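Local coordinates for protein mandelate racemase / muconate lactonizing enzyme (Burkholderia pseudomallei, PDB 2POD) that is of unknown function but belongs to the enolase superfamily, binds a sodium ion in its barrel domain and may act as a lyase, at residues L317-H322 and A340-V345; H48-N53 and K68-Y73; T325-L330 and D354-D359; T10-E15 and T393-N398. All blocks are in the same frame, centred on the assembly; numbering follows the deposited sequence.

Interaction 1: residues L317-H322 and A340-V345; sequences LPVAPH and APNALV
Asn342 and Leu344 meet Leu317, Pro318 and Val319 within the C-terminal beta/alpha barrel. Helix 327-339 forms the crossover between strand 319-321 and strand 346-348, and the loop that leaves this helix, residues 340-345, brings the chain back to the barrel. Ala340 starts a type I turn, closed by the bond from Ala343 N to Ala340 O, which presents Asn342 to the first segment. The side chain of Asn342 rises between its own backbone N and carbonyl carbon (chi1 66°), and this sends ND2 to Leu317 O at 3.0 Å. That bond is close to straight, 173° at the hydrogen, and lies in both the carbonyl plane and the Asn342 amide plane, so the amide's rotation is well defined. A second, weak bond ties ND2 to Ala309 of helix 301-314. Asn342 O takes Val319 N at 3.0 Å, with the donor well above the carbonyl plane. Ala343 makes the single backbone bridge with Val319, its CA 3.4 Å from Val319 O in a CA-H...O contact. Leu344 N also reaches Val319 O, at 2.9 Å and nearly along the C=O axis. The Leu344 side chain, CG anti to the backbone N (chi1 -152°), lies beside the Pro318 ring and points the same way, with Tyr190 of a neighbouring subunit packed on both residues. Val345 ends the contact next to the proline-containing end of the strand: its carbonyl O sits 3.4 Å from Pro321 CD, and its CG2 touches Ala320 CB at 4.0 Å.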
loop_
_atom_site.group_PDB
_atom_site.type_symbol
_atom_site.label_atom_id
_atom_site.label_comp_id
_atom_site.label_asym_id
_atom_site.label_seq_id
_atom_site.Cartn_x
_atom_site.Cartn_y
_atom_site.Cartn_z
ATOM N N LEU B 317 17.211 13.135 7.834
ATOM C CA LEU B 317 18.421 12.552 7.276
ATOM C C LEU B 317 19.544 13.579 7.179
ATOM O O LEU B 317 19.288 14.747 6.876
ATOM C CB LEU B 317 18.146 11.885 5.919
ATOM C CG LEU B 317 17.084 10.786 5.892
ATOM C CD1 LEU B 317 17.088 10.094 4.555
ATOM C CD2 LEU B 317 17.240 9.776 7.028
ATOM N N PRO B 318 20.789 13.153 7.468
ATOM C CA PRO B 318 21.942 13.998 7.210
ATOM C C PRO B 318 22.432 13.956 5.777
ATOM O O PRO B 318 22.391 12.900 5.134
ATOM C CB PRO B 318 23.009 13.454 8.159
ATOM C CG PRO B 318 22.623 12.045 8.438
ATOM C CD PRO B 318 21.171 11.869 8.090
ATOM N N VAL B 319 22.892 15.110 5.292
ATOM C CA VAL B 319 23.660 15.195 4.049
ATOM C C VAL B 319 25.171 15.072 4.287
ATOM O O VAL B 319 25.711 15.647 5.240
ATOM C CB VAL B 319 23.282 16.469 3.229
ATOM C CG1 VAL B 319 24.292 16.767 2.124
ATOM C CG2 VAL B 319 21.914 16.286 2.614
ATOM N N ALA B 320 25.831 14.290 3.435
ATOM C CA ALA B 320 27.285 14.273 3.346
ATOM C C ALA B 320 27.719 14.585 1.911
ATOM O O ALA B 320 27.620 13.724 1.037
ATOM C CB ALA B 320 27.829 12.914 3.787
ATOM N N PRO B 321 28.181 15.825 1.656
ATOM C CA PRO B 321 28.663 16.196 0.321
ATOM C C PRO B 321 29.935 15.470 -0.135
ATOM O O PRO B 321 30.873 15.287 0.648
ATOM C CB PRO B 321 28.894 17.701 0.432
ATOM C CG PRO B 321 28.105 18.114 1.641
ATOM C CD PRO B 321 28.223 16.967 2.579
ATOM N N HIS B 322 29.927 15.064 -1.403
ATOM C CA HIS B 322 30.996 14.312 -2.047
ATOM C C HIS B 322 32.088 15.261 -2.523
ATOM O O HIS B 322 31.797 16.286 -3.148
ATOM C CB HIS B 322 30.421 13.572 -3.266
ATOM C CG HIS B 322 31.377 12.624 -3.921
ATOM N ND1 HIS B 322 31.644 12.648 -5.273
ATOM C CD2 HIS B 322 32.117 11.612 -3.413
ATOM C CE1 HIS B 322 32.506 11.692 -5.569
ATOM N NE2 HIS B 322 32.809 11.048 -4.456
ATOM N N ALA B 340 24.483 23.953 5.868
ATOM C CA ALA B 340 23.365 23.026 6.092
ATOM C C ALA B 340 23.296 22.566 7.549
ATOM O O ALA B 340 24.263 22.011 8.069
ATOM C CB ALA B 340 23.459 21.832 5.152
ATOM N N PRO B 341 22.150 22.810 8.218
ATOM C CA PRO B 341 21.926 22.322 9.582
ATOM C C PRO B 341 22.026 20.795 9.698
ATOM O O PRO B 341 22.392 20.273 10.760
ATOM C CB PRO B 341 20.499 22.784 9.893
ATOM C CG PRO B 341 20.227 23.887 8.940
ATOM C CD PRO B 341 20.988 23.555 7.702
ATOM N N ASN B 342 21.715 20.091 8.610
ATOM C CA ASN B 342 21.839 18.638 8.583
ATOM C C ASN B 342 23.122 18.059 7.985
ATOM O O ASN B 342 23.194 16.861 7.761
ATOM C CB ASN B 342 20.604 17.989 7.950
ATOM C CG ASN B 342 20.456 18.328 6.498
ATOM O OD1 ASN B 342 20.702 19.463 6.090
ATOM N ND2 ASN B 342 20.042 17.348 5.700
ATOM N N ALA B 343 24.138 18.884 7.749
ATOM C CA ALA B 343 25.434 18.361 7.291
ATOM C C ALA B 343 26.146 17.481 8.328
ATOM O O ALA B 343 26.191 17.813 9.504
ATOM C CB ALA B 343 26.323 19.480 6.824
ATOM N N LEU B 344 26.662 16.336 7.888
ATOM C CA LEU B 344 27.189 15.312 8.804
ATOM C C LEU B 344 28.713 15.354 8.798
ATOM O O LEU B 344 29.353 15.590 9.832
ATOM C CB LEU B 344 26.728 13.919 8.357
ATOM C CG LEU B 344 26.509 12.699 9.271
ATOM C CD1 LEU B 344 26.775 11.422 8.476
ATOM C CD2 LEU B 344 27.273 12.687 10.596
ATOM N N VAL B 345 29.273 15.099 7.619
ATOM C CA VAL B 345 30.709 15.123 7.395
ATOM C C VAL B 345 30.962 15.753 6.040
ATOM O O VAL B 345 30.063 15.829 5.209
ATOM C CB VAL B 345 31.344 13.705 7.421
ATOM C CG1 VAL B 345 31.748 13.321 8.833
ATOM C CG2 VAL B 345 30.409 12.661 6.816
#

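Interaction 2: residues H48-N53 and K68-Y73; sequences HEWAAN and KRLSGY
Trp50 reaches from helix 40-55 to the backbone of 69-72, where it meets Arg69, Leu70 and Gly72. With CG anti to the backbone N (chi1 -172°), the indole is carried toward 68-73 and its six-membered ring leads. Trp50 CZ3 comes to 3.4 Å from Leu70 O, which lies at the ring edge near the indole plane, while Trp50 CH2 is 3.5 Å from Arg69 O, approached obliquely. Trp50 CH2 also lies 4.0 Å from Gly72 CA. These are carbon-to-oxygen and carbon-to-carbon contacts; no hydrogen bond joins the two segments, and Leu70 O instead accepts one from Asn86 ND2 of helix 81-101.

Leu70 answers with its side chain. Its CG stands anti to the carbonyl carbon (chi1 -72°), and from there branch CD2 does the touching. Leu70 CD2 is 4.0 Å from Ala51 CB, the same distance from Trp50 CZ3, and 3.7 Å from Ala51 O, so it fills the angle between the helix backbone and the tryptophan edge. Leu89 of helix 81-101 packs on both Ala51 and Leu70, adding a third helix to this junction. The end of the Arg69 side chain swings back toward helix 40-55, where NH1 hydrogen-bonds Arg54 O.

Just beyond the junction, Tyr73 OH hydrogen-bonds Glu272, a sodium-ligand position, of a neighbouring subunit. This packing of an indole edge and a leucine methyl between helices 40-55 and 63-69, with no hydrogen bond between 48-53 and 68-73 themselves, belongs to the helical part of the N-terminal capping domain of the enolase superfamily.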
loop_
_atom_site.group_PDB
_atom_site.type_symbol
_atom_site.label_atom_id
_atom_site.label_comp_id
_atom_site.label_asym_id
_atom_site.label_seq_id
_atom_site.Cartn_x
_atom_site.Cartn_y
_atom_site.Cartn_z
ATOM N N HIS B 48 29.515 24.860 -24.639
ATOM C CA HIS B 48 29.701 25.706 -25.811
ATOM C C HIS B 48 28.619 25.504 -26.878
ATOM O O HIS B 48 28.310 26.434 -27.633
ATOM C CB HIS B 48 31.117 25.538 -26.392
ATOM C CG HIS B 48 32.208 25.908 -25.432
ATOM N ND1 HIS B 48 32.423 27.203 -25.013
ATOM C CD2 HIS B 48 33.141 25.153 -24.803
ATOM C CE1 HIS B 48 33.439 27.231 -24.170
ATOM N NE2 HIS B 48 33.893 26.000 -24.024
ATOM N N GLU B 49 28.038 24.305 -26.929
ATOM C CA GLU B 49 26.991 23.991 -27.909
ATOM C C GLU B 49 25.627 24.620 -27.613
ATOM O O GLU B 49 24.936 25.067 -28.529
ATOM C CB GLU B 49 26.850 22.483 -28.091
ATOM C CG GLU B 49 26.102 22.066 -29.345
ATOM C CD GLU B 49 25.959 20.561 -29.473
ATOM O OE1 GLU B 49 25.740 20.082 -30.608
ATOM O OE2 GLU B 49 26.090 19.852 -28.451
ATOM N N TRP B 50 25.234 24.650 -26.345
ATOM C CA TRP B 50 23.860 24.997 -25.990
ATOM C C TRP B 50 23.760 25.991 -24.832
ATOM O O TRP B 50 23.010 26.969 -24.914
ATOM C CB TRP B 50 23.058 23.730 -25.689
ATOM C CG TRP B 50 21.591 23.966 -25.495
ATOM C CD1 TRP B 50 20.650 24.093 -26.467
ATOM C CD2 TRP B 50 20.904 24.100 -24.247
ATOM N NE1 TRP B 50 19.413 24.299 -25.905
ATOM C CE2 TRP B 50 19.542 24.304 -24.541
ATOM C CE3 TRP B 50 21.308 24.065 -22.905
ATOM C CZ2 TRP B 50 18.577 24.474 -23.546
ATOM C CZ3 TRP B 50 20.352 24.228 -21.918
ATOM C CH2 TRP B 50 19.001 24.431 -22.245
ATOM N N ALA B 51 24.516 25.733 -23.768
ATOM C CA ALA B 51 24.335 26.403 -22.479
ATOM C C ALA B 51 24.868 27.835 -22.478
ATOM O O ALA B 51 24.329 28.705 -21.797
ATOM C CB ALA B 51 25.019 25.602 -21.377
ATOM N N ALA B 52 25.942 28.059 -23.231
ATOM C CA ALA B 52 26.620 29.351 -23.267
ATOM C C ALA B 52 25.752 30.450 -23.878
ATOM O O ALA B 52 25.744 31.576 -23.388
ATOM C CB ALA B 52 27.905 29.229 -24.022
ATOM N N ASN B 53 25.012 30.103 -24.929
ATOM C CA ASN B 53 24.100 31.034 -25.585
ATOM C C ASN B 53 22.870 31.399 -24.751
ATOM O O ASN B 53 22.257 32.453 -24.956
ATOM C CB ASN B 53 23.679 30.495 -26.955
ATOM C CG ASN B 53 24.859 30.288 -27.889
ATOM O OD1 ASN B 53 25.712 31.169 -28.046
ATOM N ND2 ASN B 53 24.919 29.112 -28.512
ATOM N N LYS B 68 16.885 26.660 -13.876
ATOM C CA LYS B 68 15.662 26.211 -14.526
ATOM C C LYS B 68 15.722 26.325 -16.055
ATOM O O LYS B 68 15.293 25.413 -16.762
ATOM C CB LYS B 68 14.446 26.944 -13.937
ATOM C CG LYS B 68 13.104 26.652 -14.618
ATOM C CD LYS B 68 12.625 25.228 -14.394
ATOM C CE LYS B 68 11.284 24.969 -15.081
ATOM N NZ LYS B 68 10.146 25.652 -14.400
ATOM N N ARG B 69 16.274 27.429 -16.555
ATOM C CA ARG B 69 16.476 27.641 -17.993
ATOM C C ARG B 69 17.447 26.644 -18.644
ATOM O O ARG B 69 17.228 26.200 -19.776
ATOM C CB ARG B 69 16.912 29.080 -18.255
ATOM C CG ARG B 69 15.751 30.078 -18.281
ATOM C CD ARG B 69 16.243 31.516 -18.412
ATOM N NE ARG B 69 16.640 31.823 -19.783
ATOM C CZ ARG B 69 17.895 31.972 -20.194
ATOM N NH1 ARG B 69 18.906 31.863 -19.337
ATOM N NH2 ARG B 69 18.140 32.236 -21.470
ATOM N N LEU B 70 18.499 26.280 -17.917
ATOM C CA LEU B 70 19.518 25.359 -18.428
ATOM C C LEU B 70 19.133 23.885 -18.293
ATOM O O LEU B 70 19.846 23.010 -18.793
ATOM C CB LEU B 70 20.862 25.590 -17.726
ATOM C CG LEU B 70 21.680 26.848 -18.031
ATOM C CD1 LEU B 70 23.034 26.746 -17.353
ATOM C CD2 LEU B 70 21.853 27.068 -19.523
ATOM N N SER B 71 18.026 23.618 -17.599
ATOM C CA SER B 71 17.429 22.288 -17.567
ATOM C C SER B 71 16.788 21.988 -18.913
ATOM O O SER B 71 15.671 22.422 -19.192
ATOM C CB SER B 71 16.391 22.193 -16.451
ATOM O OG SER B 71 16.534 20.976 -15.748
ATOM N N GLY B 72 17.519 21.267 -19.757
ATOM C CA GLY B 72 17.139 21.096 -21.159
ATOM C C GLY B 72 16.256 19.886 -21.350
ATOM O O GLY B 72 15.868 19.229 -20.378
ATOM N N TYR B 73 15.957 19.581 -22.610
ATOM C CA TYR B 73 14.920 18.615 -22.962
ATOM C C TYR B 73 15.253 17.168 -22.583
ATOM O O TYR B 73 14.359 16.386 -22.299
ATOM C CB TYR B 73 14.579 18.720 -24.456
ATOM C CG TYR B 73 13.326 17.967 -24.855
ATOM C CD1 TYR B 73 12.100 18.242 -24.250
ATOM C CD2 TYR B 73 13.369 16.972 -25.832
ATOM C CE1 TYR B 73 10.948 17.550 -24.608
ATOM C CE2 TYR B 73 12.221 16.270 -26.197
ATOM C CZ TYR B 73 11.015 16.565 -25.579
ATOM O OH TYR B 73 9.874 15.888 -25.929
#

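Interaction 3: residues T325-L330 and D354-D359; sequences TGPVVL and DGWYRD
At the start of helix 327-339 of the C-terminal beta/alpha barrel, Pro327 packs on the ring of Tyr357, which follows helix 350-356. The proline crosses the phenol obliquely and rests over one of its faces. Pro327 CB stands 4.0 Å from the Tyr357 ring centroid and only 13° off the ring normal, a CH-pi contact, and Pro327 CD completes the overlap at 3.8 Å from Tyr357 CE2. Leu330, one turn further along the helix, comes instead to the ring edge, its CD1 4.1 Å from Tyr357 CE1. The phenol is placed there by a CG anti to the carbonyl carbon (chi1 -78°), which directs the ring toward the helix start.

Trp356 adds the neighbouring surface. Its indole presents one face to Tyr357 CD2 and approaches the helix start obliquely, Trp356 CZ2 lying 3.8 Å from Thr325 O and Trp356 CH2 4.3 Å from Gly326 CA. Phe16 stacks on the same indole and Phe352 meets it edge-to-face, so the group sits among aromatic rings.

Gly326 is the N-cap of helix 327-339. Beyond it, Val328 N and Val329 N are hydrogen-bonded by Glu35 of strand 31-37, so a carboxylate from the N-terminal sheet meets the helix's amino end, where its charge would probably be favoured by the helix dipole. The Tyr357 hydroxyl faces two acceptors, Asp323 OD2 and Thr325 O, and cannot give its single proton fully to both. The bond to the carbonyl, which lies near the ring plane, is doubtful, since Tyr357 OH is modelled only 2.4 Å from Thr325 O.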
loop_
_atom_site.group_PDB
_atom_site.type_symbol
_atom_site.label_atom_id
_atom_site.label_comp_id
_atom_site.label_asym_id
_atom_site.label_seq_id
_atom_site.Cartn_x
_atom_site.Cartn_y
_atom_site.Cartn_z
ATOM N N THR B 325 37.460 14.758 -5.678
ATOM C CA THR B 325 37.627 15.258 -7.046
ATOM C C THR B 325 38.513 16.502 -7.082
ATOM O O THR B 325 39.584 16.499 -6.486
ATOM C CB THR B 325 36.279 15.482 -7.778
ATOM O OG1 THR B 325 35.458 16.378 -7.023
ATOM C CG2 THR B 325 35.541 14.160 -7.975
ATOM N N GLY B 326 38.081 17.551 -7.776
ATOM C CA GLY B 326 38.875 18.774 -7.882
ATOM C C GLY B 326 38.762 19.705 -6.680
ATOM O O GLY B 326 37.867 19.533 -5.846
ATOM N N PRO B 327 39.681 20.695 -6.578
ATOM C CA PRO B 327 39.734 21.616 -5.436
ATOM C C PRO B 327 38.543 22.565 -5.304
ATOM O O PRO B 327 38.187 22.941 -4.182
ATOM C CB PRO B 327 41.022 22.412 -5.687
ATOM C CG PRO B 327 41.238 22.327 -7.146
ATOM C CD PRO B 327 40.771 20.964 -7.535
ATOM N N VAL B 328 37.939 22.954 -6.427
ATOM C CA VAL B 328 36.833 23.914 -6.408
ATOM C C VAL B 328 35.573 23.259 -5.856
ATOM O O VAL B 328 34.843 23.872 -5.068
ATOM C CB VAL B 328 36.584 24.550 -7.799
ATOM C CG1 VAL B 328 35.242 25.285 -7.867
ATOM C CG2 VAL B 328 37.713 25.475 -8.157
ATOM N N VAL B 329 35.354 22.002 -6.249
ATOM C CA VAL B 329 34.271 21.176 -5.702
ATOM C C VAL B 329 34.404 20.970 -4.191
ATOM O O VAL B 329 33.425 21.130 -3.467
ATOM C CB VAL B 329 34.098 19.842 -6.496
ATOM C CG1 VAL B 329 33.370 18.773 -5.690
ATOM C CG2 VAL B 329 33.349 20.110 -7.777
ATOM N N LEU B 330 35.619 20.679 -3.722
ATOM C CA LEU B 330 35.896 20.507 -2.285
ATOM C C LEU B 330 35.587 21.772 -1.482
ATOM O O LEU B 330 35.167 21.702 -0.333
ATOM C CB LEU B 330 37.362 20.096 -2.064
ATOM C CG LEU B 330 37.868 19.408 -0.780
ATOM C CD1 LEU B 330 38.916 20.215 -0.060
ATOM C CD2 LEU B 330 36.810 18.916 0.205
ATOM N N ASP B 354 46.887 17.964 0.474
ATOM C CA ASP B 354 48.325 18.133 0.744
ATOM C C ASP B 354 49.164 17.894 -0.514
ATOM O O ASP B 354 50.345 18.247 -0.555
ATOM C CB ASP B 354 48.815 17.228 1.886
ATOM C CG ASP B 354 47.990 17.372 3.164
ATOM O OD1 ASP B 354 47.849 18.501 3.687
ATOM O OD2 ASP B 354 47.497 16.336 3.663
ATOM N N GLY B 355 48.547 17.302 -1.535
ATOM C CA GLY B 355 49.236 16.980 -2.778
ATOM C C GLY B 355 48.907 17.927 -3.915
ATOM O O GLY B 355 49.205 19.121 -3.841
ATOM N N TRP B 356 48.278 17.388 -4.960
ATOM C CA TRP B 356 48.188 18.050 -6.262
ATOM C C TRP B 356 47.260 19.264 -6.368
ATOM O O TRP B 356 47.248 19.936 -7.404
ATOM C CB TRP B 356 47.887 17.037 -7.373
ATOM C CG TRP B 356 46.530 16.362 -7.300
ATOM C CD1 TRP B 356 46.234 15.190 -6.663
ATOM C CD2 TRP B 356 45.307 16.805 -7.911
ATOM N NE1 TRP B 356 44.904 14.884 -6.828
ATOM C CE2 TRP B 356 44.312 15.857 -7.589
ATOM C CE3 TRP B 356 44.954 17.917 -8.689
ATOM C CZ2 TRP B 356 42.986 15.982 -8.022
ATOM C CZ3 TRP B 356 43.632 18.038 -9.123
ATOM C CH2 TRP B 356 42.668 17.077 -8.784
ATOM N N TYR B 357 46.497 19.544 -5.310
ATOM C CA TYR B 357 45.629 20.733 -5.250
ATOM C C TYR B 357 46.460 22.014 -5.130
ATOM O O TYR B 357 46.060 23.072 -5.632
ATOM C CB TYR B 357 44.690 20.674 -4.036
ATOM C CG TYR B 357 43.458 19.785 -4.126
ATOM C CD1 TYR B 357 42.528 19.774 -3.085
ATOM C CD2 TYR B 357 43.216 18.965 -5.227
ATOM C CE1 TYR B 357 41.401 18.970 -3.126
ATOM C CE2 TYR B 357 42.083 18.159 -5.282
ATOM C CZ TYR B 357 41.178 18.168 -4.224
ATOM O OH TYR B 357 40.052 17.372 -4.255
ATOM N N ARG B 358 47.612 21.900 -4.463
ATOM C CA ARG B 358 48.321 23.041 -3.869
ATOM C C ARG B 358 48.842 24.041 -4.901
ATOM O O ARG B 358 48.926 25.240 -4.626
ATOM C CB ARG B 358 49.478 22.557 -2.990
ATOM C CG ARG B 358 49.055 21.794 -1.743
ATOM C CD ARG B 358 49.833 22.261 -0.518
ATOM N NE ARG B 358 49.021 22.204 0.697
ATOM C CZ ARG B 358 48.198 23.168 1.111
ATOM N NH1 ARG B 358 48.060 24.293 0.418
ATOM N NH2 ARG B 358 47.506 23.003 2.231
ATOM N N ASP B 359 49.171 23.538 -6.088
ATOM C CA ASP B 359 49.785 24.339 -7.147
ATOM C C ASP B 359 48.755 25.139 -7.930
ATOM O O ASP B 359 49.095 26.133 -8.580
ATOM C CB ASP B 359 50.571 23.438 -8.104
ATOM C CG ASP B 359 51.239 22.275 -7.390
ATOM O OD1 ASP B 359 50.598 21.204 -7.275
ATOM O OD2 ASP B 359 52.394 22.440 -6.933
#

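Interaction 4: residues T10-E15 and T393-N398; sequences TLRPEE and TIAVRN
Thr10 to Pro13 pair with Arg397 to Ile394 as neighbouring antiparallel strands of the N-terminal domain's four-stranded sheet, so the chain's far end returns to complete the sheet that its beginning starts. The strand axes lie 4.4 Å apart at closest approach, with their directions 161° apart.

Backbone bonds form the ladder. Thr10 with Arg397 and Arg12 with Ala395 are hydrogen-bonded pairs, each bonded both ways; Arg12 N to Ala395 O and its partner Ala395 N to Arg12 O both measure 2.9 Å. Leu11 with Val396 and Pro13 with Ile394 are the non-hydrogen-bonded pairs between, a fitting place for a proline, which has no N-H to offer. Past the strand, Glu14 N extends the pairing to Thr393 O at 3.1 Å.

Apolar contacts fill the face bearing Leu11, Pro13, Ile394 and Val396. Leu11 CB touches Ile394 CG2 at 3.7 Å, and its CD2 lies beside Val396 CG1. The Pro13 ring meets Ile394 through CB and CG1.

The face bearing Thr10, Arg12, Ala395 and Arg397 carries the polar groups, as do the strand ends. Thr10 OG1, hydrogen-bonded to Glu44, runs beside Arg397 CB, the two side chains pointing the same way. Arg12 bends at its third torsion (-71°), bringing its guanidinium face over Ala395 CB, while NE forms a salt bridge with Glu44 of helix 40-55. Glu15, its chain bent at chi2, crosses Thr393 at about a right angle: Glu15 OE1 takes a weak bond from Thr393 N at 2.8 Å.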
loop_
_atom_site.group_PDB
_atom_site.type_symbol
_atom_site.label_atom_id
_atom_site.label_comp_id
_atom_site.label_asym_id
_atom_site.label_seq_id
_atom_site.Cartn_x
_atom_site.Cartn_y
_atom_site.Cartn_z
ATOM N N THR B 10 36.098 27.500 -20.866
ATOM C CA THR B 10 36.409 26.184 -20.299
ATOM C C THR B 10 37.898 25.864 -20.352
ATOM O O THR B 10 38.588 26.208 -21.313
ATOM C CB THR B 10 35.613 25.048 -20.967
ATOM O OG1 THR B 10 35.873 25.049 -22.376
ATOM C CG2 THR B 10 34.114 25.221 -20.716
ATOM N N LEU B 11 38.385 25.213 -19.301
ATOM C CA LEU B 11 39.792 24.883 -19.179
ATOM C C LEU B 11 39.918 23.385 -18.946
ATOM O O LEU B 11 39.396 22.861 -17.956
ATOM C CB LEU B 11 40.423 25.629 -17.992
ATOM C CG LEU B 11 40.358 27.138 -17.696
ATOM C CD1 LEU B 11 41.598 27.494 -16.902
ATOM C CD2 LEU B 11 40.262 28.044 -18.917
ATOM N N ARG B 12 40.612 22.702 -19.852
ATOM C CA ARG B 12 40.873 21.270 -19.713
ATOM C C ARG B 12 42.367 20.962 -19.570
ATOM O O ARG B 12 43.093 20.922 -20.567
ATOM C CB ARG B 12 40.306 20.502 -20.906
ATOM C CG ARG B 12 38.797 20.357 -20.923
ATOM C CD ARG B 12 38.352 19.251 -21.880
ATOM N NE ARG B 12 38.550 19.616 -23.283
ATOM C CZ ARG B 12 39.529 19.151 -24.056
ATOM N NH1 ARG B 12 39.622 19.549 -25.316
ATOM N NH2 ARG B 12 40.415 18.290 -23.575
ATOM N N PRO B 13 42.832 20.727 -18.333
ATOM C CA PRO B 13 44.248 20.390 -18.166
ATOM C C PRO B 13 44.522 18.926 -18.492
ATOM O O PRO B 13 43.866 18.046 -17.937
ATOM C CB PRO B 13 44.512 20.680 -16.684
ATOM C CG PRO B 13 43.162 20.654 -16.011
ATOM C CD PRO B 13 42.091 20.740 -17.056
ATOM N N GLU B 14 45.470 18.659 -19.389
ATOM C CA GLU B 14 45.726 17.270 -19.795
ATOM C C GLU B 14 46.452 16.396 -18.776
ATOM O O GLU B 14 46.451 15.168 -18.896
ATOM C CB GLU B 14 46.346 17.147 -21.191
ATOM C CG GLU B 14 47.334 18.219 -21.580
ATOM C CD GLU B 14 47.993 17.925 -22.917
ATOM O OE1 GLU B 14 47.304 18.004 -23.961
ATOM O OE2 GLU B 14 49.200 17.606 -22.914
ATOM N N GLU B 15 47.040 17.023 -17.763
ATOM C CA GLU B 15 47.580 16.297 -16.613
ATOM C C GLU B 15 46.492 15.713 -15.716
ATOM O O GLU B 15 46.700 14.675 -15.078
ATOM C CB GLU B 15 48.535 17.169 -15.788
ATOM C CG GLU B 15 48.297 18.670 -15.901
ATOM C CD GLU B 15 49.142 19.337 -16.986
ATOM O OE1 GLU B 15 48.552 19.878 -17.945
ATOM O OE2 GLU B 15 50.389 19.322 -16.877
ATOM N N THR B 393 49.592 22.299 -18.996
ATOM C CA THR B 393 49.122 22.289 -20.380
ATOM C C THR B 393 47.594 22.253 -20.418
ATOM O O THR B 393 46.982 21.231 -20.117
ATOM C CB THR B 393 49.677 21.083 -21.158
ATOM O OG1 THR B 393 51.001 20.779 -20.705
ATOM C CG2 THR B 393 49.680 21.363 -22.656
ATOM N N ILE B 394 46.985 23.378 -20.782
ATOM C CA ILE B 394 45.548 23.555 -20.633
ATOM C C ILE B 394 44.898 23.850 -21.989
ATOM O O ILE B 394 45.189 24.867 -22.634
ATOM C CB ILE B 394 45.211 24.655 -19.581
ATOM C CG1 ILE B 394 45.558 24.168 -18.172
ATOM C CG2 ILE B 394 43.730 25.037 -19.635
ATOM C CD1 ILE B 394 45.569 25.259 -17.111
ATOM N N ALA B 395 44.022 22.950 -22.420
ATOM C CA ALA B 395 43.225 23.189 -23.614
ATOM C C ALA B 395 42.063 24.124 -23.282
ATOM O O ALA B 395 41.163 23.768 -22.515
ATOM C CB ALA B 395 42.726 21.873 -24.194
ATOM N N VAL B 396 42.099 25.325 -23.845
ATOM C CA VAL B 396 41.064 26.319 -23.592
ATOM C C VAL B 396 40.049 26.389 -24.725
ATOM O O VAL B 396 40.363 26.092 -25.877
ATOM C CB VAL B 396 41.640 27.734 -23.299
ATOM C CG1 VAL B 396 42.435 27.729 -22.009
ATOM C CG2 VAL B 396 42.488 28.250 -24.468
ATOM N N ARG B 397 38.826 26.769 -24.377
ATOM C CA ARG B 397 37.801 27.091 -25.357
ATOM C C ARG B 397 36.968 28.249 -24.812
ATOM O O ARG B 397 36.814 28.396 -23.599
ATOM C CB ARG B 397 36.940 25.856 -25.658
ATOM C CG ARG B 397 36.054 25.973 -26.902
ATOM C CD ARG B 397 36.323 24.858 -27.906
ATOM N NE ARG B 397 35.506 23.669 -27.668
ATOM C CZ ARG B 397 34.274 23.482 -28.140
ATOM N NH1 ARG B 397 33.631 22.356 -27.863
ATOM N NH2 ARG B 397 33.677 24.409 -28.879
ATOM N N ASN B 398 36.459 29.077 -25.719
ATOM C CA ASN B 398 35.890 30.374 -25.381
ATOM C C ASN B 398 34.599 30.597 -26.160
ATOM O O ASN B 398 34.487 30.207 -27.322
ATOM C CB ASN B 398 36.901 31.483 -25.710
ATOM C CG ASN B 398 36.502 32.839 -25.143
ATOM O OD1 ASN B 398 35.627 33.523 -25.680
ATOM N ND2 ASN B 398 37.161 33.241 -24.062
#

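In the fold
Two pairs touch directly. Interactions 1 and 3 use strand 319-321 and helix 327-339, which follow each other in the chain, with His322 O 3.9 Å from Val329 CG1; interactions 2 and 4 meet where His48 NE2 probably hydrogen-bonds Thr10 OG1 at 2.7 Å. The pairs correspond to the barrel and the N-terminal domain, and interactions 3 and 4 come nearest between them, about 7 Å at their closest atoms. The side chains of Ala320 and Thr325 lie about 10 and 8 Å from the sodium ion held by Glu220, Glu246 and Glu272, so both barrel contacts lie near the metal site without contributing a ligand. Segment 68-73 approaches that of another subunit, where Tyr73 bonds Glu272.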